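Local coordinates for UDP-N-acetylglucosamine pyrophosphorylase (Entamoeba histolytica, PDB 3OC9), which probably catalyses transfer of a uridylyl group from UTP to N-acetyl-alpha-D-glucosamine 1-phosphate, giving UDP-N-acetyl-alpha-D-glucosamine and diphosphate, at residues F58-P61 and S67-Q70; C210-K215 and F330-A335; R382-F385 and G389-E392. One frame throughout, in Å; residues are numbered along the deposited sequence.

How the contacts relate
The three contacts follow one another along the chain and lie some distance apart: their centres are 21 Å (1 to 2 and 1 to 3) and 22 Å (2 to 3) from each other, and their nearest atoms stay about 7 to 8 Å apart. Two helices connect them. Helix 68-87 begins in contact 1 and, through L77, R75, L79, L82 and E81, receives R382 and F385 of contact 3; helix 347-364 meets F58 of contact 1 and F330 and S334 of contact 2. F385 also reaches K192 and D195, which bind E332 and K212 of contact 2. Contact 1 adjoins, through F58 on L49, the glycine-rich loop that probably binds nucleotide, as in relatives.

Contact 1: F58-P61 and S67-Q70; sequences FVLP and SIFQ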
ATOM      1  N   PHE A  58      -2.532 -12.896   7.656  1.00 26.32           N
ATOM      2  CA  PHE A  58      -1.385 -13.131   8.583  1.00 27.05           C
ATOM      3  C   PHE A  58      -1.546 -12.414   9.910  1.00 27.24           C
ATOM      4  O   PHE A  58      -1.798 -11.211   9.932  1.00 25.94           O
ATOM      5  CB  PHE A  58      -0.043 -12.713   7.948  1.00 27.06           C
ATOM      6  CG  PHE A  58       1.176 -13.027   8.828  1.00 29.51           C
ATOM      7  CD1 PHE A  58       1.716 -12.053   9.673  1.00 28.62           C
ATOM      8  CD2 PHE A  58       1.743 -14.306   8.831  1.00 32.10           C
ATOM      9  CE1 PHE A  58       2.831 -12.328  10.495  1.00 29.21           C
ATOM     10  CE2 PHE A  58       2.862 -14.606   9.663  1.00 33.03           C
ATOM     11  CZ  PHE A  58       3.404 -13.597  10.483  1.00 30.56           C
ATOM     12  N   VAL A  59      -1.392 -13.155  11.017  1.00 27.60           N
ATOM     13  CA  VAL A  59      -1.588 -12.608  12.369  1.00 28.17           C
ATOM     14  C   VAL A  59      -0.263 -12.067  12.955  1.00 28.31           C
ATOM     15  O   VAL A  59       0.661 -12.840  13.232  1.00 29.06           O
ATOM     16  CB  VAL A  59      -2.207 -13.680  13.316  1.00 27.96           C
ATOM     17  CG1 VAL A  59      -2.504 -13.103  14.729  1.00 28.45           C
ATOM     18  CG2 VAL A  59      -3.483 -14.274  12.680  1.00 29.44           C
ATOM     19  N   LEU A  60      -0.181 -10.750  13.149  1.00 28.41           N
ATOM     20  CA  LEU A  60       1.021 -10.119  13.733  1.00 29.09           C
ATOM     21  C   LEU A  60       1.195 -10.484  15.228  1.00 29.23           C
ATOM     22  O   LEU A  60       0.269 -10.308  16.011  1.00 29.20           O
ATOM     23  CB  LEU A  60       0.955  -8.600  13.529  1.00 28.93           C
ATOM     24  CG  LEU A  60       0.746  -8.250  12.039  1.00 30.82           C
ATOM     25  CD1 LEU A  60      -0.051  -6.955  11.826  1.00 33.92           C
ATOM     26  CD2 LEU A  60       2.086  -8.192  11.338  1.00 33.29           C
ATOM     27  N   PRO A  61       2.397 -10.955  15.636  1.00 30.17           N
ATOM     28  CA  PRO A  61       2.540 -11.377  17.047  1.00 31.13           C
ATOM     29  C   PRO A  61       2.769 -10.236  18.058  1.00 31.04           C
ATOM     30  O   PRO A  61       3.785 -10.234  18.763  1.00 31.75           O
ATOM     31  CB  PRO A  61       3.745 -12.332  17.000  1.00 32.15           C
ATOM     32  CG  PRO A  61       4.607 -11.767  15.870  1.00 32.84           C
ATOM     33  CD  PRO A  61       3.609 -11.239  14.842  1.00 29.98           C
ATOM     34  N   SER A  67      -4.667  -9.572  12.767  1.00 26.11           N
ATOM     35  CA  SER A  67      -4.269  -9.750  11.360  1.00 25.21           C
ATOM     36  C   SER A  67      -4.062  -8.404  10.652  1.00 23.97           C
ATOM     37  O   SER A  67      -4.554  -7.368  11.120  1.00 23.83           O
ATOM     38  CB  SER A  67      -5.305 -10.567  10.566  1.00 25.14           C
ATOM     39  OG  SER A  67      -6.522  -9.847  10.382  1.00 25.61           O
ATOM     40  N   ILE A  68      -3.359  -8.441   9.519  1.00 23.20           N
ATOM     41  CA  ILE A  68      -3.166  -7.240   8.664  1.00 22.66           C
ATOM     42  C   ILE A  68      -4.537  -6.680   8.220  1.00 21.96           C
ATOM     43  O   ILE A  68      -4.783  -5.457   8.307  1.00 21.61           O
ATOM     44  CB  ILE A  68      -2.229  -7.554   7.442  1.00 23.15           C
ATOM     45  CG1 ILE A  68      -0.797  -7.920   7.917  1.00 24.54           C
ATOM     46  CG2 ILE A  68      -2.201  -6.391   6.435  1.00 21.36           C
ATOM     47  CD1 ILE A  68       0.113  -8.511   6.814  1.00 26.21           C
ATOM     48  N   PHE A  69      -5.433  -7.561   7.757  1.00 22.65           N
ATOM     49  CA  PHE A  69      -6.806  -7.149   7.386  1.00 21.92           C
ATOM     50  C   PHE A  69      -7.564  -6.470   8.549  1.00 22.31           C
ATOM     51  O   PHE A  69      -8.280  -5.480   8.313  1.00 21.98           O
ATOM     52  CB  PHE A  69      -7.660  -8.321   6.848  1.00 22.32           C
ATOM     53  CG  PHE A  69      -7.383  -8.736   5.387  1.00 22.28           C
ATOM     54  CD1 PHE A  69      -6.973  -7.822   4.410  1.00 23.53           C
ATOM     55  CD2 PHE A  69      -7.623 -10.061   4.993  1.00 25.23           C
ATOM     56  CE1 PHE A  69      -6.760  -8.234   3.068  1.00 24.95           C
ATOM     57  CE2 PHE A  69      -7.429 -10.480   3.660  1.00 26.22           C
ATOM     58  CZ  PHE A  69      -6.982  -9.564   2.702  1.00 24.75           C
ATOM     59  N   GLN A  70      -7.430  -6.995   9.782  1.00 21.96           N
ATOM     60  CA  GLN A  70      -8.060  -6.372  10.973  1.00 22.29           C
ATOM     61  C   GLN A  70      -7.515  -4.941  11.269  1.00 22.03           C
ATOM     62  O   GLN A  70      -8.307  -4.054  11.619  1.00 21.60           O
ATOM     63  CB  GLN A  70      -7.960  -7.270  12.237  1.00 23.85           C
ATOM     64  CG  GLN A  70      -8.629  -6.630  13.505  1.00 24.81           C
ATOM     65  CD  GLN A  70      -8.756  -7.592  14.711  1.00 30.33           C
ATOM     66  OE1 GLN A  70      -8.375  -8.770  14.646  1.00 31.77           O
ATOM     67  NE2 GLN A  70      -9.314  -7.080  15.815  1.00 30.54           N
TER
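S67 faces V59 across a short antiparallel bridge, and the chain then turns directly into helix 68-87 of the GT-A-like nucleotidyltransferase fold, with S67 as its N-cap. The bridge is a non-hydrogen-bonded pair, with V59 CA and S67 CA 4.0 Å apart and both side chains on the same face of the two-stranded ribbon; the flanking bonds are made by F58 with I68 and by L60 with K66. The CA of S67 also approaches the carbonyl of F58, S67 CA to F58 O measuring 3.2 Å, a CH...O contact that gives this oxygen a second partner besides the amide of I68.

That amide supplies the one conventional hydrogen bond across the contact. I68 N donates to F58 O at 3.2 Å, and the donor lies close to the line of the carbonyl bond (C=O...N angle 161°), although the N-H itself is bent to 146°. The first turn of the helix is thereby tied to the residue that leads into strand 59-60. Beyond the amide, I68 CG1 meets the methyl L60 CD1 at 4.1 Å, the two side chains crossing at about a right angle, while I68 CD1 comes more loosely to F58 CB at 4.4 Å. The phenyl ring of F58 leads away, toward L49, L336 and V347.

F69, the next residue, is backbone hydrogen-bonded to G56, and its ring meets that of F112. Q70 completes the cap. The S67 hydroxyl, held between its own backbone N and carbonyl carbon (chi1 69°), points into the helix end and is also hydrogen-bonded to Y111 OH; S67 OG accepts from Q70 N at 3.1 Å.

Contact 2: C210-K215 and F330-A335; sequences CIKIVK and FIEFSA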
ATOM      1  N   CYS A 210      -1.491  11.816  -7.150  1.00 17.02           N
ATOM      2  CA  CYS A 210      -0.629  12.306  -6.065  1.00 17.42           C
ATOM      3  C   CYS A 210       0.277  11.125  -5.607  1.00 17.31           C
ATOM      4  O   CYS A 210      -0.234  10.097  -5.079  1.00 17.01           O
ATOM      5  CB  CYS A 210      -1.472  12.872  -4.898  1.00 18.28           C
ATOM      6  SG  CYS A 210      -0.490  13.538  -3.459  1.00 20.37           S
ATOM      7  N   ILE A 211       1.598  11.272  -5.786  1.00 16.02           N
ATOM      8  CA  ILE A 211       2.585  10.178  -5.523  1.00 15.95           C
ATOM      9  C   ILE A 211       3.360  10.426  -4.208  1.00 16.26           C
ATOM     10  O   ILE A 211       4.111  11.413  -4.137  1.00 16.14           O
ATOM     11  CB  ILE A 211       3.643  10.052  -6.687  1.00 16.37           C
ATOM     12  CG1 ILE A 211       2.950   9.939  -8.057  1.00 16.98           C
ATOM     13  CG2 ILE A 211       4.587   8.839  -6.457  1.00 15.19           C
ATOM     14  CD1 ILE A 211       3.933  10.077  -9.318  1.00 17.60           C
ATOM     15  N   LYS A 212       3.185   9.558  -3.194  1.00 15.24           N
ATOM     16  CA  LYS A 212       4.008   9.641  -1.949  1.00 16.20           C
ATOM     17  C   LYS A 212       5.444   9.107  -2.178  1.00 16.03           C
ATOM     18  O   LYS A 212       5.631   8.061  -2.824  1.00 16.66           O
ATOM     19  CB  LYS A 212       3.313   8.953  -0.727  1.00 15.98           C
ATOM     20  CG  LYS A 212       2.270   9.901  -0.017  1.00 15.42           C
ATOM     21  CD  LYS A 212       1.450   9.192   1.092  1.00 14.38           C
ATOM     22  CE  LYS A 212       0.761  10.206   2.047  1.00 17.05           C
ATOM     23  NZ  LYS A 212      -0.029   9.496   3.166  1.00 17.89           N
ATOM     24  N   ILE A 213       6.449   9.833  -1.665  1.00 16.44           N
ATOM     25  CA  ILE A 213       7.868   9.450  -1.833  1.00 16.16           C
ATOM     26  C   ILE A 213       8.640   9.528  -0.511  1.00 17.33           C
ATOM     27  O   ILE A 213       8.228  10.257   0.421  1.00 17.36           O
ATOM     28  CB  ILE A 213       8.620  10.273  -2.978  1.00 15.24           C
ATOM     29  CG1 ILE A 213       8.782  11.779  -2.642  1.00 15.82           C
ATOM     30  CG2 ILE A 213       7.899  10.097  -4.347  1.00 15.29           C
ATOM     31  CD1 ILE A 213      10.061  12.151  -1.747  1.00 16.38           C
ATOM     32  N   VAL A 214       9.739   8.778  -0.444  1.00 18.26           N
ATOM     33  CA  VAL A 214      10.762   8.969   0.606  1.00 19.37           C
ATOM     34  C   VAL A 214      12.055   9.507  -0.044  1.00 19.37           C
ATOM     35  O   VAL A 214      12.433   9.078  -1.142  1.00 20.38           O
ATOM     36  CB  VAL A 214      11.051   7.648   1.423  1.00 19.22           C
ATOM     37  CG1 VAL A 214       9.826   7.237   2.263  1.00 21.31           C
ATOM     38  CG2 VAL A 214      11.523   6.443   0.488  1.00 19.37           C
ATOM     39  N   LYS A 215      12.733  10.444   0.620  1.00 20.77           N
ATOM     40  CA  LYS A 215      14.058  10.905   0.137  1.00 22.32           C
ATOM     41  C   LYS A 215      15.131   9.795   0.157  1.00 22.94           C
ATOM     42  O   LYS A 215      15.407   9.209   1.225  1.00 23.19           O
ATOM     43  CB  LYS A 215      14.547  12.072   0.997  1.00 23.74           C
ATOM     44  CG  LYS A 215      13.940  13.410   0.684  1.00 26.79           C
ATOM     45  CD  LYS A 215      14.775  14.480   1.437  1.00 32.50           C
ATOM     46  CE  LYS A 215      14.424  15.879   1.039  1.00 35.15           C
ATOM     47  NZ  LYS A 215      15.056  16.874   1.982  1.00 35.97           N
ATOM     48  N   PHE A 330       9.919   7.354   9.519  1.00 23.04           N
ATOM     49  CA  PHE A 330       9.585   7.075  10.932  1.00 23.78           C
ATOM     50  C   PHE A 330       8.053   7.073  11.176  1.00 23.08           C
ATOM     51  O   PHE A 330       7.538   6.401  12.085  1.00 22.33           O
ATOM     52  CB  PHE A 330      10.342   8.083  11.833  1.00 24.83           C
ATOM     53  CG  PHE A 330      10.017   7.985  13.297  1.00 28.80           C
ATOM     54  CD1 PHE A 330      10.802   7.193  14.148  1.00 30.52           C
ATOM     55  CD2 PHE A 330       8.960   8.715  13.845  1.00 30.49           C
ATOM     56  CE1 PHE A 330      10.514   7.098  15.511  1.00 32.08           C
ATOM     57  CE2 PHE A 330       8.665   8.622  15.215  1.00 31.79           C
ATOM     58  CZ  PHE A 330       9.445   7.816  16.048  1.00 31.94           C
ATOM     59  N   ILE A 331       7.336   7.832  10.346  1.00 21.63           N
ATOM     60  CA  ILE A 331       5.883   7.989  10.461  1.00 21.17           C
ATOM     61  C   ILE A 331       5.090   6.952   9.609  1.00 21.08           C
ATOM     62  O   ILE A 331       4.088   6.386  10.085  1.00 21.25           O
ATOM     63  CB  ILE A 331       5.447   9.446  10.037  1.00 21.55           C
ATOM     64  CG1 ILE A 331       6.181  10.534  10.860  1.00 23.40           C
ATOM     65  CG2 ILE A 331       3.900   9.618  10.001  1.00 21.32           C
ATOM     66  CD1 ILE A 331       5.687  10.723  12.316  1.00 28.39           C
ATOM     67  N   GLU A 332       5.511   6.712   8.364  1.00 20.32           N
ATOM     68  CA  GLU A 332       4.651   5.923   7.422  1.00 20.46           C
ATOM     69  C   GLU A 332       5.383   4.882   6.539  1.00 21.11           C
ATOM     70  O   GLU A 332       4.885   4.543   5.450  1.00 21.97           O
ATOM     71  CB  GLU A 332       3.726   6.858   6.574  1.00 20.23           C
ATOM     72  CG  GLU A 332       2.413   6.186   6.043  1.00 19.52           C
ATOM     73  CD  GLU A 332       1.527   7.053   5.113  1.00 20.78           C
ATOM     74  OE1 GLU A 332       0.523   6.503   4.586  1.00 20.06           O
ATOM     75  OE2 GLU A 332       1.819   8.255   4.878  1.00 19.92           O
ATOM     76  N   PHE A 333       6.521   4.329   6.997  1.00 22.18           N
ATOM     77  CA  PHE A 333       7.157   3.192   6.246  1.00 23.41           C
ATOM     78  C   PHE A 333       7.860   2.114   7.107  1.00 23.71           C
ATOM     79  O   PHE A 333       8.986   2.318   7.550  1.00 24.03           O
ATOM     80  CB  PHE A 333       8.118   3.695   5.143  1.00 24.21           C
ATOM     81  CG  PHE A 333       8.625   2.585   4.226  1.00 29.60           C
ATOM     82  CD1 PHE A 333       7.851   2.131   3.170  1.00 33.97           C
ATOM     83  CD2 PHE A 333       9.872   1.979   4.460  1.00 36.50           C
ATOM     84  CE1 PHE A 333       8.305   1.085   2.335  1.00 36.77           C
ATOM     85  CE2 PHE A 333      10.337   0.927   3.642  1.00 37.76           C
ATOM     86  CZ  PHE A 333       9.552   0.488   2.581  1.00 37.68           C
ATOM     87  N   SER A 334       7.209   0.960   7.307  1.00 23.74           N
ATOM     88  CA  SER A 334       7.879  -0.238   7.896  1.00 23.74           C
ATOM     89  C   SER A 334       7.240  -1.505   7.311  1.00 23.74           C
ATOM     90  O   SER A 334       6.090  -1.812   7.631  1.00 23.40           O
ATOM     91  CB  SER A 334       7.795  -0.232   9.437  1.00 25.08           C
ATOM     92  OG  SER A 334       8.608  -1.264  10.021  1.00 24.08           O
ATOM     93  N   ALA A 335       7.969  -2.217   6.438  1.00 23.45           N
ATOM     94  CA  ALA A 335       7.379  -3.327   5.647  1.00 24.18           C
ATOM     95  C   ALA A 335       7.592  -4.707   6.271  1.00 25.08           C
ATOM     96  O   ALA A 335       8.625  -4.939   6.893  1.00 26.25           O
ATOM     97  CB  ALA A 335       7.913  -3.328   4.238  1.00 24.80           C
TER
HETATM   98  O   HOH W   1      -1.855   7.203   3.063  1.00 14.99           O
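K212 reaches out from strand 209-215 of the central mixed sheet and lays its terminal amine against the carboxylate of E332, in segment 330-335, forming a buried salt bridge of the GT-A-like core. The bond is one-sided: K212 NZ lies 2.8 Å from E332 OE2, approached on the syn lone pair of that oxygen, whereas its bond to E332 OE1 is weak at 3.4 Å. The methylenes follow the amine in, K212 CE passing 3.6 Å from E332 OE2.

Both chains are stretched out beyond CG and cross at about a right angle, with the contact made by NZ and its neighbouring methylenes against OE2. For E332, CG is anti to the backbone N (chi1 -155°), which carries the carboxylate toward the strand. Both side chains also touch I327, and K212 further packs on F325 and I261.

Several groups fix the charged pair. D195 makes a second salt bridge to K212 NZ, and the backbone N of K192 binds E332 OE1, so that the loop holding these two residues is drawn onto both ends of the pair. E332 OE1, whose direct bond to the lysine is weak, is also bridged to it by one water, which accepts from K212 NZ at 2.9 Å and donates to E332 OE1 at 2.9 Å.

Contact 3: R382-F385 and G389-E392; sequences RKSF and GLKE
S384 OG has two hydrogen-bond partners: it accepts the amide of G389 at 3.1 Å (S384 OG to G389 N) and also binds the carbonyl oxygen of E386, to which the hydroxyl must be the donor. In this way a single serine closes a compact loop near the C-terminal end of the chain, in the connection between strands 377-379 and 397-399, where it lies against helix 68-87 of the GT-A-like fold. The three residues between the two segments, 386-388, form neither helix nor strand. The G389 bond is moderately bent, 149° at the hydrogen, and brings S384 and G389 to the nearest CA approach of the two segments, 4.5 Å from S384 CA to G389 CA.

The CB of F385 points away from the 389-392 segment, and its ring packs on R75, L79 and L82 of helix 68-87, while its backbone N binds E388 OE2, a second side-chain bond within the loop. R382 NH1 makes a salt bridge to E81 of the same helix.

The serine hydroxyl reaches across because it stands anti to the backbone N of S384 (chi1 -163°), on the side of the carbonyl carbon. From there it also touches carbon: S384 OG is 3.6 Å from G389 CA and 3.8 Å from L390 CG. L390 folds back over the serine, its CD2 lying 4.2 Å from S384 CB, and L390 also touches A365. The glycine backbone fits against both the hydroxyl and the preceding peptide, whose carbonyl oxygen, K383 O, comes to 3.8 Å from G389 CA.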
ATOM      1  N   ARG A 382      -7.961   1.564  16.271  1.00 28.71           N
ATOM      2  CA  ARG A 382      -9.341   2.014  16.511  1.00 29.77           C
ATOM      3  C   ARG A 382      -9.426   3.271  17.411  1.00 29.81           C
ATOM      4  O   ARG A 382     -10.396   4.033  17.329  1.00 30.46           O
ATOM      5  CB  ARG A 382     -10.215   0.855  17.056  1.00 30.25           C
ATOM      6  CG  ARG A 382     -11.693   1.179  17.262  1.00 32.85           C
ATOM      7  CD  ARG A 382     -12.453   1.357  15.934  1.00 34.60           C
ATOM      8  NE  ARG A 382     -13.817   1.862  16.123  1.00 36.51           N
ATOM      9  CZ  ARG A 382     -14.155   3.145  16.260  1.00 36.87           C
ATOM     10  NH1 ARG A 382     -13.235   4.108  16.238  1.00 35.12           N
ATOM     11  NH2 ARG A 382     -15.437   3.470  16.416  1.00 37.00           N
ATOM     12  N   LYS A 383      -8.392   3.499  18.225  1.00 29.97           N
ATOM     13  CA  LYS A 383      -8.369   4.582  19.239  1.00 30.60           C
ATOM     14  C   LYS A 383      -7.737   5.949  18.861  1.00 29.84           C
ATOM     15  O   LYS A 383      -8.146   6.985  19.402  1.00 29.42           O
ATOM     16  CB  LYS A 383      -7.710   4.074  20.530  1.00 31.68           C
ATOM     17  CG  LYS A 383      -8.386   2.848  21.154  1.00 35.00           C
ATOM     18  CD  LYS A 383      -9.735   3.176  21.785  1.00 39.77           C
ATOM     19  CE  LYS A 383      -9.581   3.849  23.146  1.00 44.05           C
ATOM     20  NZ  LYS A 383     -10.917   4.088  23.768  1.00 46.38           N
ATOM     21  N   SER A 384      -6.739   5.954  17.971  1.00 28.46           N
ATOM     22  CA  SER A 384      -6.044   7.194  17.570  1.00 27.67           C
ATOM     23  C   SER A 384      -5.480   7.007  16.140  1.00 27.09           C
ATOM     24  O   SER A 384      -4.975   5.934  15.811  1.00 26.56           O
ATOM     25  CB  SER A 384      -4.924   7.561  18.582  1.00 28.44           C
ATOM     26  OG  SER A 384      -4.481   8.916  18.460  1.00 28.23           O
ATOM     27  N   PHE A 385      -5.603   8.045  15.309  1.00 26.00           N
ATOM     28  CA  PHE A 385      -5.043   8.061  13.943  1.00 24.89           C
ATOM     29  C   PHE A 385      -3.600   8.601  13.961  1.00 25.45           C
ATOM     30  O   PHE A 385      -2.657   7.902  13.542  1.00 25.08           O
ATOM     31  CB  PHE A 385      -5.977   8.872  13.017  1.00 24.97           C
ATOM     32  CG  PHE A 385      -5.431   9.120  11.607  1.00 23.24           C
ATOM     33  CD1 PHE A 385      -5.214   8.059  10.726  1.00 22.41           C
ATOM     34  CD2 PHE A 385      -5.142  10.416  11.177  1.00 23.36           C
ATOM     35  CE1 PHE A 385      -4.715   8.292   9.413  1.00 22.79           C
ATOM     36  CE2 PHE A 385      -4.645  10.656   9.870  1.00 23.32           C
ATOM     37  CZ  PHE A 385      -4.422   9.582   8.998  1.00 22.27           C
ATOM     38  N   GLY A 389      -6.255  11.215  19.578  1.00 30.59           N
ATOM     39  CA  GLY A 389      -7.049  10.426  20.537  1.00 31.65           C
ATOM     40  C   GLY A 389      -6.435  10.314  21.927  1.00 32.27           C
ATOM     41  O   GLY A 389      -6.962   9.597  22.790  1.00 32.31           O
ATOM     42  N   LEU A 390      -5.340  11.037  22.148  1.00 32.55           N
ATOM     43  CA  LEU A 390      -4.514  10.845  23.337  1.00 34.52           C
ATOM     44  C   LEU A 390      -4.515  12.070  24.268  1.00 36.56           C
ATOM     45  O   LEU A 390      -3.671  12.170  25.161  1.00 37.32           O
ATOM     46  CB  LEU A 390      -3.077  10.471  22.940  1.00 33.68           C
ATOM     47  CG  LEU A 390      -2.896   9.336  21.905  1.00 32.20           C
ATOM     48  CD1 LEU A 390      -1.436   9.263  21.479  1.00 31.58           C
ATOM     49  CD2 LEU A 390      -3.387   7.984  22.429  1.00 33.47           C
ATOM     50  N   LYS A 391      -5.468  12.981  24.073  1.00 38.52           N
ATOM     51  CA  LYS A 391      -5.495  14.258  24.822  1.00 40.62           C
ATOM     52  C   LYS A 391      -5.662  14.101  26.338  1.00 42.03           C
ATOM     53  O   LYS A 391      -5.207  14.962  27.108  1.00 42.85           O
ATOM     54  CB  LYS A 391      -6.561  15.207  24.258  1.00 41.33           C
ATOM     55  CG  LYS A 391      -6.207  15.730  22.876  1.00 42.21           C
ATOM     56  CD  LYS A 391      -7.213  16.733  22.345  1.00 46.36           C
ATOM     57  CE  LYS A 391      -6.644  17.398  21.099  1.00 47.51           C
ATOM     58  NZ  LYS A 391      -7.531  18.469  20.562  1.00 50.44           N
ATOM     59  N   GLU A 392      -6.287  13.004  26.757  1.00 42.25           N
ATOM     60  CA  GLU A 392      -6.516  12.730  28.179  1.00 43.80           C
ATOM     61  C   GLU A 392      -5.210  12.488  28.942  1.00 43.79           C
ATOM     62  O   GLU A 392      -5.198  12.489  30.179  1.00 44.80           O
ATOM     63  CB  GLU A 392      -7.493  11.555  28.361  1.00 43.87           C
ATOM     64  CG  GLU A 392      -6.854  10.174  28.201  1.00 45.85           C
ATOM     65  CD  GLU A 392      -7.863   9.061  28.020  1.00 49.32           C
ATOM     66  OE1 GLU A 392      -7.962   8.196  28.925  1.00 52.77           O
ATOM     67  OE2 GLU A 392      -8.556   9.041  26.977  1.00 50.63           O
TER